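Long-range contacts in B-agarase (Saccharophagus degradans, PDB 4BQ2), which probably hydrolyses agarose from the ends of its chains, as a family 50 exo-beta-agarase: residues V201-E206 with A342-W347; D205-N210 with G217-L222; Y302-V307 with Y359-S364; H353-H358 with Y379-E384. All blocks are in the same frame, centred on the assembly; numbering follows the deposited sequence.

In the fold
Contacts 1, 2 and 4 form a connected group, and contact 3 joins it through the chain. Contacts 1 and 2 share Asp205 and Glu206, with centres about 12 Å apart. Contact 4 touches both: the ring of His353 meets Trp347 of contact 1 edge-to-face, and Asn382 ND2 donates a hydrogen bond to Phe207 O of contact 2, its centre being about 14 Å from that of contact 2. Tyr359 of contact 3 directly follows His358 of contact 4, and these two centres lie about 18 Å apart. None of the calcium ligands belongs to the contacts. A glycerol, probably from crystallisation, is hydrogen-bonded by Asn210 N of contact 2.

Contact 1: residues V201-E206 with A342-W347; sequences VGLVDE and AAMFNW
Gly202 and Ala343 start a short run of backbone hydrogen bonds between two irregular segments, with Gly202 N giving a nearly straight bond (169°) to Ala343 O at 2.9 Å. Next, Met344 O receives Val204 N at 3.1 Å, and Leu203 N adds a weak second bond to the same oxygen. Asn346 N then returns a bond to Val204 O at 2.9 Å, making a single beta bridge between Val204 and Phe345. A type I turn from Ala342 to Phe345 presents the two carbonyls.

The side chain of Asn346 is directed back at the other segment. Asn346 CB lies 3.1 Å from Val204 O, the acceptor of its own N-H. CG, anti to the carbonyl carbon (chi1 -80°), carries the amide over Gly202, and Asn346 OD1 comes within 3.1 Å of Gly202 CA. Glycine suits this place, because its phi is positive (66°) and it brings no side chain toward the amide. At the tip, Asn346 ND2 donates to a water at 3.1 Å, and that water donates to Gly202 O.

Apolar contacts flank the bridge. Val204 CG2 lies 3.8 Å from Phe345 CD1, the two side chains running side by side, while Leu203 CD1 lies along the Met344 chain. Glu206 CB covers one face of the Trp347 indole near its rim, and the carboxylate leads away. Beyond the two segments, Phe345 packs on Thr296 of strand 296-301 and on Phe378 of helix 378-387, the helix whose Arg385 meets Trp347.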
loop_
_atom_site.group_PDB
_atom_site.type_symbol
_atom_site.label_atom_id
_atom_site.label_comp_id
_atom_site.label_asym_id
_atom_site.label_seq_id
_atom_site.Cartn_x
_atom_site.Cartn_y
_atom_site.Cartn_z
ATOM N N VAL A 201 8.155 -14.213 20.797
ATOM C CA VAL A 201 8.836 -13.755 22.009
ATOM C C VAL A 201 10.221 -13.215 21.663
ATOM O O VAL A 201 11.010 -13.899 21.005
ATOM C CB VAL A 201 8.989 -14.906 23.049
ATOM C CG1 VAL A 201 9.937 -14.506 24.176
ATOM C CG2 VAL A 201 7.640 -15.279 23.637
ATOM N N GLY A 202 10.518 -12.005 22.141
ATOM C CA GLY A 202 11.857 -11.443 22.013
ATOM C C GLY A 202 12.209 -11.166 20.569
ATOM O O GLY A 202 13.329 -11.432 20.129
ATOM N N LEU A 203 11.244 -10.611 19.835
ATOM C CA LEU A 203 11.444 -10.287 18.415
ATOM C C LEU A 203 12.379 -9.109 18.159
ATOM O O LEU A 203 13.109 -9.106 17.191
ATOM C CB LEU A 203 10.087 -9.960 17.784
ATOM C CG LEU A 203 9.085 -11.110 17.867
ATOM C CD1 LEU A 203 7.742 -10.725 17.231
ATOM C CD2 LEU A 203 9.683 -12.389 17.278
ATOM N N VAL A 204 12.318 -8.106 19.037
ATOM C CA VAL A 204 12.936 -6.802 18.809
ATOM C C VAL A 204 14.036 -6.501 19.825
ATOM O O VAL A 204 13.859 -6.704 21.029
ATOM C CB VAL A 204 11.872 -5.667 18.898
ATOM C CG1 VAL A 204 12.407 -4.395 18.268
ATOM C CG2 VAL A 204 10.549 -6.078 18.250
ATOM N N ASP A 205 15.171 -6.036 19.323
ATOM C CA ASP A 205 16.265 -5.565 20.155
ATOM C C ASP A 205 16.114 -4.073 20.536
ATOM O O ASP A 205 15.053 -3.476 20.283
ATOM C CB ASP A 205 17.606 -5.903 19.492
ATOM C CG ASP A 205 17.933 -5.020 18.301
ATOM O OD1 ASP A 205 17.214 -4.006 18.010
ATOM O OD2 ASP A 205 18.950 -5.333 17.668
ATOM N N GLU A 206 17.135 -3.460 21.151
ATOM C CA GLU A 206 16.956 -2.103 21.677
ATOM C C GLU A 206 16.899 -1.040 20.553
ATOM O O GLU A 206 16.451 0.073 20.806
ATOM C CB GLU A 206 18.043 -1.718 22.712
ATOM C CG GLU A 206 19.450 -1.679 22.135
ATOM C CD GLU A 206 20.171 -3.015 22.244
ATOM O OE1 GLU A 206 19.528 -4.095 22.052
ATOM O OE2 GLU A 206 21.394 -2.974 22.519
ATOM N N ALA A 342 3.513 -7.189 24.463
ATOM C CA ALA A 342 4.615 -6.824 25.370
ATOM C C ALA A 342 5.812 -7.766 25.308
ATOM O O ALA A 342 6.961 -7.307 25.334
ATOM C CB ALA A 342 4.115 -6.656 26.801
ATOM N N ALA A 343 5.558 -9.073 25.195
ATOM C CA ALA A 343 6.653 -10.046 25.167
ATOM C C ALA A 343 7.497 -9.988 23.881
ATOM O O ALA A 343 8.555 -10.606 23.800
ATOM C CB ALA A 343 6.139 -11.479 25.423
ATOM N N MET A 344 7.035 -9.259 22.865
ATOM C CA MET A 344 7.832 -9.143 21.644
ATOM C C MET A 344 9.061 -8.298 21.841
ATOM O O MET A 344 9.993 -8.376 21.031
ATOM C CB MET A 344 7.034 -8.529 20.493
ATOM C CG MET A 344 5.727 -9.229 20.209
ATOM S SD MET A 344 4.798 -8.266 18.993
ATOM C CE MET A 344 3.683 -9.590 18.488
ATOM N N PHE A 345 9.073 -7.488 22.904
ATOM C CA PHE A 345 10.125 -6.457 23.056
ATOM C C PHE A 345 11.201 -6.780 24.066
ATOM O O PHE A 345 10.891 -6.947 25.258
ATOM C CB PHE A 345 9.508 -5.079 23.340
ATOM C CG PHE A 345 8.506 -4.664 22.292
ATOM C CD1 PHE A 345 8.941 -4.116 21.070
ATOM C CD2 PHE A 345 7.149 -4.872 22.493
ATOM C CE1 PHE A 345 8.015 -3.763 20.083
ATOM C CE2 PHE A 345 6.223 -4.522 21.506
ATOM C CZ PHE A 345 6.660 -3.963 20.309
ATOM N N ASN A 346 12.457 -6.836 23.606
ATOM C CA ASN A 346 13.555 -7.165 24.519
ATOM C C ASN A 346 13.904 -5.963 25.394
ATOM O O ASN A 346 14.444 -6.129 26.491
ATOM C CB ASN A 346 14.816 -7.645 23.792
ATOM C CG ASN A 346 14.744 -9.110 23.361
ATOM O OD1 ASN A 346 13.878 -9.856 23.778
ATOM N ND2 ASN A 346 15.648 -9.498 22.497
ATOM N N TRP A 347 13.620 -4.756 24.899
ATOM C CA TRP A 347 13.936 -3.544 25.661
ATOM C C TRP A 347 12.924 -2.459 25.399
ATOM O O TRP A 347 12.684 -2.101 24.242
ATOM C CB TRP A 347 15.327 -3.026 25.281
ATOM C CG TRP A 347 15.724 -1.715 25.955
ATOM C CD1 TRP A 347 16.339 -1.582 27.169
ATOM C CD2 TRP A 347 15.553 -0.372 25.444
ATOM N NE1 TRP A 347 16.570 -0.249 27.444
ATOM C CE2 TRP A 347 16.096 0.513 26.407
ATOM C CE3 TRP A 347 15.005 0.164 24.265
ATOM C CZ2 TRP A 347 16.109 1.915 26.226
ATOM C CZ3 TRP A 347 15.011 1.541 24.086
ATOM C CH2 TRP A 347 15.562 2.406 25.063
HETATM O O HOH W 1 15.311 -12.432 21.569
HETATM O O HOH W 2 12.720 -3.934 22.141
#

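Contact 2: residues D205-N210 with G217-L222; sequences DEFGQN and GKIHSL
Ile219 O is gripped by two donors, Gln209 NE2 at 2.8 Å and a water at 3.1 Å. Both segments belong to one long loop ahead of helix 222-235, and the first opens with an Asx turn at Asp205 within a type I beta turn. The Gln209 amide uses both of its ends on one residue: Gln209 OE1 accepts Ile219 N at 2.9 Å in an almost straight bond (168°), so it reads the peptide edge much as a neighbouring strand would. Glutamine suits this role because one flat group supplies donor and acceptor together.

That amide is held by a second partner as well. Gln209 NE2 gives its other hydrogen to the syn lone pair of Asp205 OD2 at 3.0 Å, which sets which end of the amide is nitrogen. Asp205 OD1 meanwhile takes Phe207 N and Gln209 N from opposite faces of the carboxylate, holding the turn shut.

With every torsion near 180° from chi1 (-174°) outward, Lys218 is long enough to run past Asp205 and reach Asn210 O with Lys218 NZ at 2.8 Å. Val213 O is a further acceptor for NZ, and a water links Lys218 NZ to Asp205 OD2, which lies 4.5 Å away. The buried Phe207 ring supplies the apolar part: Ile219 CG2 sits over the centre of one face, 4.3 Å from the ring centroid, and Glu206 CG covers the opposite face.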
loop_
_atom_site.group_PDB
_atom_site.type_symbol
_atom_site.label_atom_id
_atom_site.label_comp_id
_atom_site.label_asym_id
_atom_site.label_seq_id
_atom_site.Cartn_x
_atom_site.Cartn_y
_atom_site.Cartn_z
ATOM N N ASP A 205 15.171 -6.036 19.323
ATOM C CA ASP A 205 16.265 -5.565 20.155
ATOM C C ASP A 205 16.114 -4.073 20.536
ATOM O O ASP A 205 15.053 -3.476 20.283
ATOM C CB ASP A 205 17.606 -5.903 19.492
ATOM C CG ASP A 205 17.933 -5.020 18.301
ATOM O OD1 ASP A 205 17.214 -4.006 18.010
ATOM O OD2 ASP A 205 18.950 -5.333 17.668
ATOM N N GLU A 206 17.135 -3.460 21.151
ATOM C CA GLU A 206 16.956 -2.103 21.677
ATOM C C GLU A 206 16.899 -1.040 20.553
ATOM O O GLU A 206 16.451 0.073 20.806
ATOM C CB GLU A 206 18.043 -1.718 22.712
ATOM C CG GLU A 206 19.450 -1.679 22.135
ATOM C CD GLU A 206 20.171 -3.015 22.244
ATOM O OE1 GLU A 206 19.528 -4.095 22.052
ATOM O OE2 GLU A 206 21.394 -2.974 22.519
ATOM N N PHE A 207 17.329 -1.421 19.349
ATOM C CA PHE A 207 17.395 -0.550 18.154
ATOM C C PHE A 207 16.157 -0.754 17.255
ATOM O O PHE A 207 16.043 -0.155 16.165
ATOM C CB PHE A 207 18.679 -0.842 17.355
ATOM C CG PHE A 207 19.945 -0.645 18.144
ATOM C CD1 PHE A 207 20.349 0.640 18.543
ATOM C CD2 PHE A 207 20.729 -1.749 18.517
ATOM C CE1 PHE A 207 21.504 0.814 19.292
ATOM C CE2 PHE A 207 21.909 -1.575 19.242
ATOM C CZ PHE A 207 22.290 -0.302 19.641
ATOM N N GLY A 208 15.224 -1.592 17.700
ATOM C CA GLY A 208 14.049 -1.910 16.872
ATOM C C GLY A 208 14.284 -2.956 15.779
ATOM O O GLY A 208 13.379 -3.199 14.976
ATOM N N GLN A 209 15.463 -3.591 15.761
ATOM C CA GLN A 209 15.818 -4.630 14.752
ATOM C C GLN A 209 15.380 -6.041 15.161
ATOM O O GLN A 209 15.154 -6.318 16.330
ATOM C CB GLN A 209 17.333 -4.659 14.503
ATOM C CG GLN A 209 17.967 -3.301 14.280
ATOM C CD GLN A 209 19.492 -3.342 14.260
ATOM O OE1 GLN A 209 20.105 -2.941 13.283
ATOM N NE2 GLN A 209 20.109 -3.859 15.330
ATOM N N ASN A 210 15.265 -6.918 14.178
ATOM C CA ASN A 210 14.988 -8.338 14.381
ATOM C C ASN A 210 16.060 -8.878 15.330
ATOM O O ASN A 210 17.254 -8.904 14.998
ATOM C CB ASN A 210 15.031 -9.031 13.018
ATOM C CG ASN A 210 14.667 -10.500 13.076
ATOM O OD1 ASN A 210 15.044 -11.210 14.018
ATOM N ND2 ASN A 210 13.931 -10.970 12.047
ATOM N N GLY A 217 24.625 -5.441 7.467
ATOM C CA GLY A 217 24.185 -4.105 7.847
ATOM C C GLY A 217 23.551 -3.991 9.221
ATOM O O GLY A 217 23.385 -2.884 9.723
ATOM N N LYS A 218 23.242 -5.114 9.867
ATOM C CA LYS A 218 22.639 -5.048 11.200
ATOM C C LYS A 218 23.556 -4.288 12.172
ATOM O O LYS A 218 24.779 -4.460 12.122
ATOM C CB LYS A 218 22.333 -6.437 11.743
ATOM C CG LYS A 218 21.570 -6.415 13.056
ATOM C CD LYS A 218 21.104 -7.787 13.489
ATOM C CE LYS A 218 20.454 -7.711 14.846
ATOM N NZ LYS A 218 20.050 -9.056 15.346
ATOM N N ILE A 219 22.965 -3.441 13.021
ATOM C CA ILE A 219 23.738 -2.644 13.985
ATOM C C ILE A 219 23.853 -3.462 15.287
ATOM O O ILE A 219 22.854 -3.899 15.825
ATOM C CB ILE A 219 23.097 -1.244 14.214
ATOM C CG1 ILE A 219 23.161 -0.387 12.934
ATOM C CG2 ILE A 219 23.656 -0.519 15.449
ATOM C CD1 ILE A 219 24.547 0.017 12.457
ATOM N N HIS A 220 25.078 -3.664 15.771
ATOM C CA HIS A 220 25.304 -4.441 17.011
ATOM C C HIS A 220 25.737 -3.593 18.215
ATOM O O HIS A 220 25.781 -4.084 19.346
ATOM C CB HIS A 220 26.303 -5.567 16.752
ATOM C CG HIS A 220 25.866 -6.539 15.698
ATOM N ND1 HIS A 220 24.897 -7.497 15.924
ATOM C CD2 HIS A 220 26.293 -6.729 14.427
ATOM C CE1 HIS A 220 24.734 -8.222 14.830
ATOM N NE2 HIS A 220 25.577 -7.785 13.911
ATOM N N SER A 221 26.030 -2.312 17.975
ATOM C CA SER A 221 26.490 -1.375 19.018
ATOM C C SER A 221 26.227 0.062 18.582
ATOM O O SER A 221 26.185 0.340 17.385
ATOM C CB SER A 221 28.000 -1.523 19.257
ATOM O OG SER A 221 28.745 -1.429 18.033
ATOM N N LEU A 222 26.101 0.961 19.554
ATOM C CA LEU A 222 26.117 2.404 19.317
ATOM C C LEU A 222 27.333 2.912 18.508
ATOM O O LEU A 222 27.188 3.818 17.669
ATOM C CB LEU A 222 25.984 3.144 20.648
ATOM C CG LEU A 222 25.757 4.649 20.619
ATOM C CD1 LEU A 222 24.421 4.993 19.961
ATOM C CD2 LEU A 222 25.820 5.225 22.031
HETATM O O HOH W 3 19.907 -7.920 18.005
HETATM O O HOH W 4 21.636 -5.346 18.340
#

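Contact 3: residues Y302-V307 with Y359-S364; sequences YDQATV and YNYRRS
Tyr302 and Tyr361 provide the aromatic part of this contact. Their planes are only 26° from parallel, but the rings are slid so far apart (centroids 5.3 Å) that they barely overlap, and the touch is made by Tyr302 CD2 against Tyr361 CD1 at 3.4 Å. Tyr361 reaches off strand 359-362, an outermost strand of a four-stranded antiparallel sheet; its chi1 of -170° sets the ring trans to the backbone N and swings it out toward the 302-307 segment.

The aliphatic contacts come from Val307. Val307 CG2 stands over one face of the Tyr361 ring toward the rim, while Val307 CG1 lies 3.8 Å from Tyr361 CE2 and 4.1 Å from Arg363 CG. A branched valine can thus meet both ring and arginine chain. The 3-10 segment 304-306 leads into Val307, and Asp303 O accepts both Thr306 N and Thr306 OG1 there.

Polar ends are served by residues outside the two segments: Tyr302 OH is hydrogen-bonded to Glu374 and Tyr361 OH to Asp301, and Arg363 NE forms a salt bridge with Glu318. The contacts between the segments that can be placed with confidence are of carbon on carbon, while these three carboxylates help fix where the tyrosine hydroxyls and the arginine tip lie.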
loop_
_atom_site.group_PDB
_atom_site.type_symbol
_atom_site.label_atom_id
_atom_site.label_comp_id
_atom_site.label_asym_id
_atom_site.label_seq_id
_atom_site.Cartn_x
_atom_site.Cartn_y
_atom_site.Cartn_z
ATOM N N TYR A 302 -2.916 3.025 29.100
ATOM C CA TYR A 302 -2.920 4.034 30.143
ATOM C C TYR A 302 -4.345 4.214 30.646
ATOM O O TYR A 302 -5.304 3.886 29.933
ATOM C CB TYR A 302 -2.401 5.375 29.607
ATOM C CG TYR A 302 -0.984 5.338 29.032
ATOM C CD1 TYR A 302 -0.006 4.492 29.563
ATOM C CD2 TYR A 302 -0.621 6.163 27.960
ATOM C CE1 TYR A 302 1.283 4.459 29.033
ATOM C CE2 TYR A 302 0.664 6.126 27.430
ATOM C CZ TYR A 302 1.610 5.275 27.981
ATOM O OH TYR A 302 2.884 5.247 27.467
ATOM N N ASP A 303 -4.509 4.696 31.874
ATOM C CA ASP A 303 -5.864 4.938 32.359
ATOM C C ASP A 303 -6.395 6.216 31.691
ATOM O O ASP A 303 -5.749 7.268 31.701
ATOM C CB ASP A 303 -5.947 4.917 33.895
ATOM C CG ASP A 303 -5.993 3.478 34.468
ATOM O OD1 ASP A 303 -7.057 2.824 34.397
ATOM O OD2 ASP A 303 -4.963 2.990 34.982
ATOM N N GLN A 304 -7.562 6.073 31.073
ATOM C CA GLN A 304 -8.125 7.021 30.105
ATOM C C GLN A 304 -8.314 8.452 30.610
ATOM O O GLN A 304 -8.349 9.387 29.799
ATOM C CB GLN A 304 -9.402 6.465 29.457
ATOM C CG GLN A 304 -9.167 5.147 28.723
ATOM C CD GLN A 304 -8.190 5.280 27.550
ATOM O OE1 GLN A 304 -7.065 4.770 27.594
ATOM N NE2 GLN A 304 -8.616 5.970 26.504
ATOM N N ALA A 305 -8.396 8.628 31.929
ATOM C CA ALA A 305 -8.517 9.967 32.527
ATOM C C ALA A 305 -7.276 10.832 32.250
ATOM O O ALA A 305 -7.303 12.068 32.393
ATOM C CB ALA A 305 -8.760 9.856 34.032
ATOM N N THR A 306 -6.189 10.173 31.852
ATOM C CA THR A 306 -4.920 10.837 31.627
ATOM C C THR A 306 -4.632 11.035 30.152
ATOM O O THR A 306 -3.638 11.659 29.812
ATOM C CB THR A 306 -3.724 10.069 32.259
ATOM O OG1 THR A 306 -3.474 8.851 31.530
ATOM C CG2 THR A 306 -3.985 9.773 33.737
ATOM N N VAL A 307 -5.491 10.504 29.286
ATOM C CA VAL A 307 -5.320 10.679 27.850
ATOM C C VAL A 307 -6.219 11.793 27.288
ATOM O O VAL A 307 -7.449 11.732 27.401
ATOM C CB VAL A 307 -5.592 9.356 27.103
ATOM C CG1 VAL A 307 -5.292 9.513 25.608
ATOM C CG2 VAL A 307 -4.777 8.219 27.716
ATOM N N TYR A 359 8.110 7.296 23.248
ATOM C CA TYR A 359 6.788 6.708 23.418
ATOM C C TYR A 359 5.725 7.515 22.669
ATOM O O TYR A 359 5.863 8.726 22.473
ATOM C CB TYR A 359 6.419 6.599 24.891
ATOM C CG TYR A 359 7.054 5.408 25.585
ATOM C CD1 TYR A 359 6.674 4.104 25.260
ATOM C CD2 TYR A 359 8.022 5.585 26.591
ATOM C CE1 TYR A 359 7.253 3.011 25.894
ATOM C CE2 TYR A 359 8.599 4.495 27.222
ATOM C CZ TYR A 359 8.203 3.216 26.874
ATOM O OH TYR A 359 8.785 2.129 27.503
ATOM N N ASN A 360 4.679 6.814 22.251
ATOM C CA ASN A 360 3.557 7.378 21.512
ATOM C C ASN A 360 2.296 6.786 22.139
ATOM O O ASN A 360 2.361 5.765 22.861
ATOM C CB ASN A 360 3.675 6.982 20.025
ATOM C CG ASN A 360 2.525 7.516 19.165
ATOM O OD1 ASN A 360 1.978 8.590 19.418
ATOM N ND2 ASN A 360 2.166 6.765 18.129
ATOM N N TYR A 361 1.159 7.429 21.899
ATOM C CA TYR A 361 -0.125 6.823 22.236
ATOM C C TYR A 361 -1.102 7.021 21.079
ATOM O O TYR A 361 -1.305 8.150 20.623
ATOM C CB TYR A 361 -0.710 7.404 23.526
ATOM C CG TYR A 361 -1.908 6.608 23.994
ATOM C CD1 TYR A 361 -1.745 5.493 24.829
ATOM C CD2 TYR A 361 -3.205 6.929 23.566
ATOM C CE1 TYR A 361 -2.840 4.747 25.238
ATOM C CE2 TYR A 361 -4.307 6.173 23.974
ATOM C CZ TYR A 361 -4.110 5.079 24.803
ATOM O OH TYR A 361 -5.194 4.316 25.207
ATOM N N ARG A 362 -1.714 5.939 20.610
ATOM C CA ARG A 362 -2.760 6.074 19.598
ATOM C C ARG A 362 -4.135 5.799 20.215
ATOM O O ARG A 362 -4.280 4.871 20.994
ATOM C CB ARG A 362 -2.465 5.158 18.407
ATOM C CG ARG A 362 -1.292 5.627 17.544
ATOM C CD ARG A 362 -1.411 7.103 17.141
ATOM N NE ARG A 362 -0.479 7.469 16.067
ATOM C CZ ARG A 362 0.053 8.678 15.900
ATOM N NH1 ARG A 362 -0.215 9.683 16.744
ATOM N NH2 ARG A 362 0.891 8.880 14.883
ATOM N N ARG A 363 -5.135 6.617 19.885
ATOM C CA ARG A 363 -6.462 6.484 20.512
ATOM C C ARG A 363 -7.384 5.622 19.673
ATOM O O ARG A 363 -8.476 5.263 20.106
ATOM C CB ARG A 363 -7.058 7.859 20.811
ATOM C CG ARG A 363 -6.163 8.676 21.737
ATOM C CD ARG A 363 -6.506 10.150 21.649
ATOM N NE ARG A 363 -5.809 10.801 20.532
ATOM C CZ ARG A 363 -5.636 12.118 20.408
ATOM N NH1 ARG A 363 -6.105 12.966 21.338
ATOM N NH2 ARG A 363 -4.985 12.597 19.353
ATOM N N SER A 364 -6.920 5.253 18.486
ATOM C CA SER A 364 -7.664 4.335 17.629
ATOM C C SER A 364 -6.681 3.542 16.769
ATOM O O SER A 364 -5.477 3.833 16.757
ATOM C CB SER A 364 -8.645 5.095 16.741
ATOM O OG SER A 364 -7.931 5.995 15.914
#

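Contact 4: residues H353-H358 with Y379-E384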
loop_
_atom_site.group_PDB
_atom_site.type_symbol
_atom_site.label_atom_id
_atom_site.label_comp_id
_atom_site.label_asym_id
_atom_site.label_seq_id
_atom_site.Cartn_x
_atom_site.Cartn_y
_atom_site.Cartn_z
ATOM N N HIS A 353 14.435 7.211 31.529
ATOM C CA HIS A 353 15.488 7.010 30.517
ATOM C C HIS A 353 15.526 8.181 29.532
ATOM O O HIS A 353 14.480 8.746 29.215
ATOM C CB HIS A 353 15.252 5.704 29.748
ATOM C CG HIS A 353 16.449 5.198 29.003
ATOM N ND1 HIS A 353 16.739 5.569 27.702
ATOM C CD2 HIS A 353 17.406 4.308 29.362
ATOM C CE1 HIS A 353 17.826 4.938 27.299
ATOM N NE2 HIS A 353 18.249 4.170 28.288
ATOM N N PRO A 354 16.723 8.541 29.043
ATOM C CA PRO A 354 16.779 9.598 28.028
ATOM C C PRO A 354 15.930 9.276 26.784
ATOM O O PRO A 354 15.414 10.213 26.155
ATOM C CB PRO A 354 18.267 9.675 27.678
ATOM C CG PRO A 354 18.962 9.179 28.899
ATOM C CD PRO A 354 18.076 8.101 29.450
ATOM N N LEU A 355 15.731 7.987 26.465
ATOM C CA LEU A 355 14.903 7.623 25.286
ATOM C C LEU A 355 13.394 7.450 25.538
ATOM O O LEU A 355 12.654 6.999 24.650
ATOM C CB LEU A 355 15.492 6.430 24.517
ATOM C CG LEU A 355 16.940 6.637 24.055
ATOM C CD1 LEU A 355 17.544 5.345 23.520
ATOM C CD2 LEU A 355 17.122 7.760 23.018
ATOM N N ALA A 356 12.921 7.846 26.725
ATOM C CA ALA A 356 11.495 7.708 27.039
ATOM C C ALA A 356 10.593 8.687 26.282
ATOM O O ALA A 356 9.381 8.483 26.184
ATOM C CB ALA A 356 11.243 7.783 28.545
ATOM N N ASN A 357 11.162 9.729 25.694
ATOM C CA ASN A 357 10.313 10.635 24.918
ATOM C C ASN A 357 9.861 10.028 23.569
ATOM O O ASN A 357 9.109 10.655 22.815
ATOM C CB ASN A 357 10.983 11.992 24.726
ATOM C CG ASN A 357 12.287 11.884 23.980
ATOM O OD1 ASN A 357 13.261 11.291 24.466
ATOM N ND2 ASN A 357 12.308 12.431 22.769
ATOM N N HIS A 358 10.294 8.810 23.265
ATOM C CA HIS A 358 9.959 8.226 21.977
ATOM C C HIS A 358 8.730 7.321 22.068
ATOM O O HIS A 358 8.351 6.675 21.095
ATOM C CB HIS A 358 11.195 7.594 21.302
ATOM C CG HIS A 358 12.333 8.562 21.141
ATOM N ND1 HIS A 358 12.367 9.514 20.141
ATOM C CD2 HIS A 358 13.446 8.764 21.885
ATOM C CE1 HIS A 358 13.461 10.244 20.265
ATOM N NE2 HIS A 358 14.134 9.811 21.317
ATOM N N TYR A 379 12.648 4.023 15.521
ATOM C CA TYR A 379 13.289 4.938 14.543
ATOM C C TYR A 379 13.574 6.312 15.180
ATOM O O TYR A 379 14.686 6.835 15.093
ATOM C CB TYR A 379 12.416 5.080 13.270
ATOM C CG TYR A 379 13.029 5.940 12.183
ATOM C CD1 TYR A 379 13.922 5.407 11.266
ATOM C CD2 TYR A 379 12.707 7.296 12.071
ATOM C CE1 TYR A 379 14.488 6.190 10.269
ATOM C CE2 TYR A 379 13.272 8.092 11.077
ATOM C CZ TYR A 379 14.165 7.528 10.184
ATOM O OH TYR A 379 14.720 8.315 9.203
ATOM N N SER A 380 12.572 6.897 15.823
ATOM C CA SER A 380 12.754 8.194 16.496
ATOM C C SER A 380 13.861 8.121 17.569
ATOM O O SER A 380 14.744 9.012 17.641
ATOM C CB SER A 380 11.428 8.673 17.091
ATOM O OG SER A 380 11.534 10.013 17.541
ATOM N N ALA A 381 13.856 7.033 18.344
ATOM C CA ALA A 381 14.874 6.805 19.364
ATOM C C ALA A 381 16.246 6.733 18.697
ATOM O O ALA A 381 17.197 7.307 19.187
ATOM C CB ALA A 381 14.557 5.530 20.174
ATOM N N ASN A 382 16.338 6.071 17.548
ATOM C CA ASN A 382 17.618 5.967 16.857
ATOM C C ASN A 382 18.091 7.318 16.305
ATOM O O ASN A 382 19.295 7.557 16.219
ATOM C CB ASN A 382 17.572 4.873 15.758
ATOM C CG ASN A 382 17.490 3.460 16.339
ATOM O OD1 ASN A 382 18.004 3.197 17.444
ATOM N ND2 ASN A 382 16.829 2.543 15.616
ATOM N N LEU A 383 17.154 8.189 15.910
ATOM C CA LEU A 383 17.554 9.551 15.552
ATOM C C LEU A 383 18.234 10.225 16.762
ATOM O O LEU A 383 19.282 10.846 16.614
ATOM C CB LEU A 383 16.369 10.389 15.104
ATOM C CG LEU A 383 15.648 9.904 13.832
ATOM C CD1 LEU A 383 14.562 10.904 13.498
ATOM C CD2 LEU A 383 16.614 9.738 12.661
ATOM N N GLU A 384 17.655 10.081 17.955
ATOM C CA GLU A 384 18.306 10.682 19.126
ATOM C C GLU A 384 19.656 10.019 19.375
ATOM O O GLU A 384 20.674 10.713 19.624
ATOM C CB GLU A 384 17.438 10.628 20.380
ATOM C CG GLU A 384 18.043 11.451 21.522
ATOM C CD GLU A 384 17.152 11.521 22.743
ATOM O OE1 GLU A 384 15.930 11.327 22.635
ATOM O OE2 GLU A 384 17.696 11.771 23.830
#
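The 3-10 turn 356-358 comes up against one side of helix 378-387, closest at His358 and Ala381, whose CA atoms are 5.7 Å apart. The imidazole of His358 bridges Glu384, in a His-carboxylate hydrogen bond, and Ser380, one helical turn apart. His358 NE2 donates to Glu384 OE1 at 2.7 Å (151°), and His358 ND1 shares a hydrogen bond with Ser380 OG at 2.8 Å, in which either atom may be the donor. With both nitrogens engaged, the ring's rotation is fixed. Histidine fits because its two nitrogens can reach partners separated by this helical spacing.

A chi1 of -171° and an extended chain carry the Glu384 carboxylate out from the helix to the ring. OE1 is met on its anti side, somewhat out of the carboxylate plane, which is turned 53° from the ring.

Between these two grips the ring lies flat on the helix backbone: Ala381 CA sits over the middle of one face, 3.5 Å from the His358 centroid, in a CH-pi contact. A residue as small as alanine probably helps the ring come this close, Ala381 CB touching His358 CD2 at 3.8 Å. Tyr395 of helix 394-410 also meets the His358 ring, and His358 has a backbone bond to Ser377. Leu355 CD2 lies against the Glu384 side chain, 3.9 Å from Glu384 CB and 3.8 Å from the carboxylate carbon Glu384 CD, the two chains passing in opposite directions.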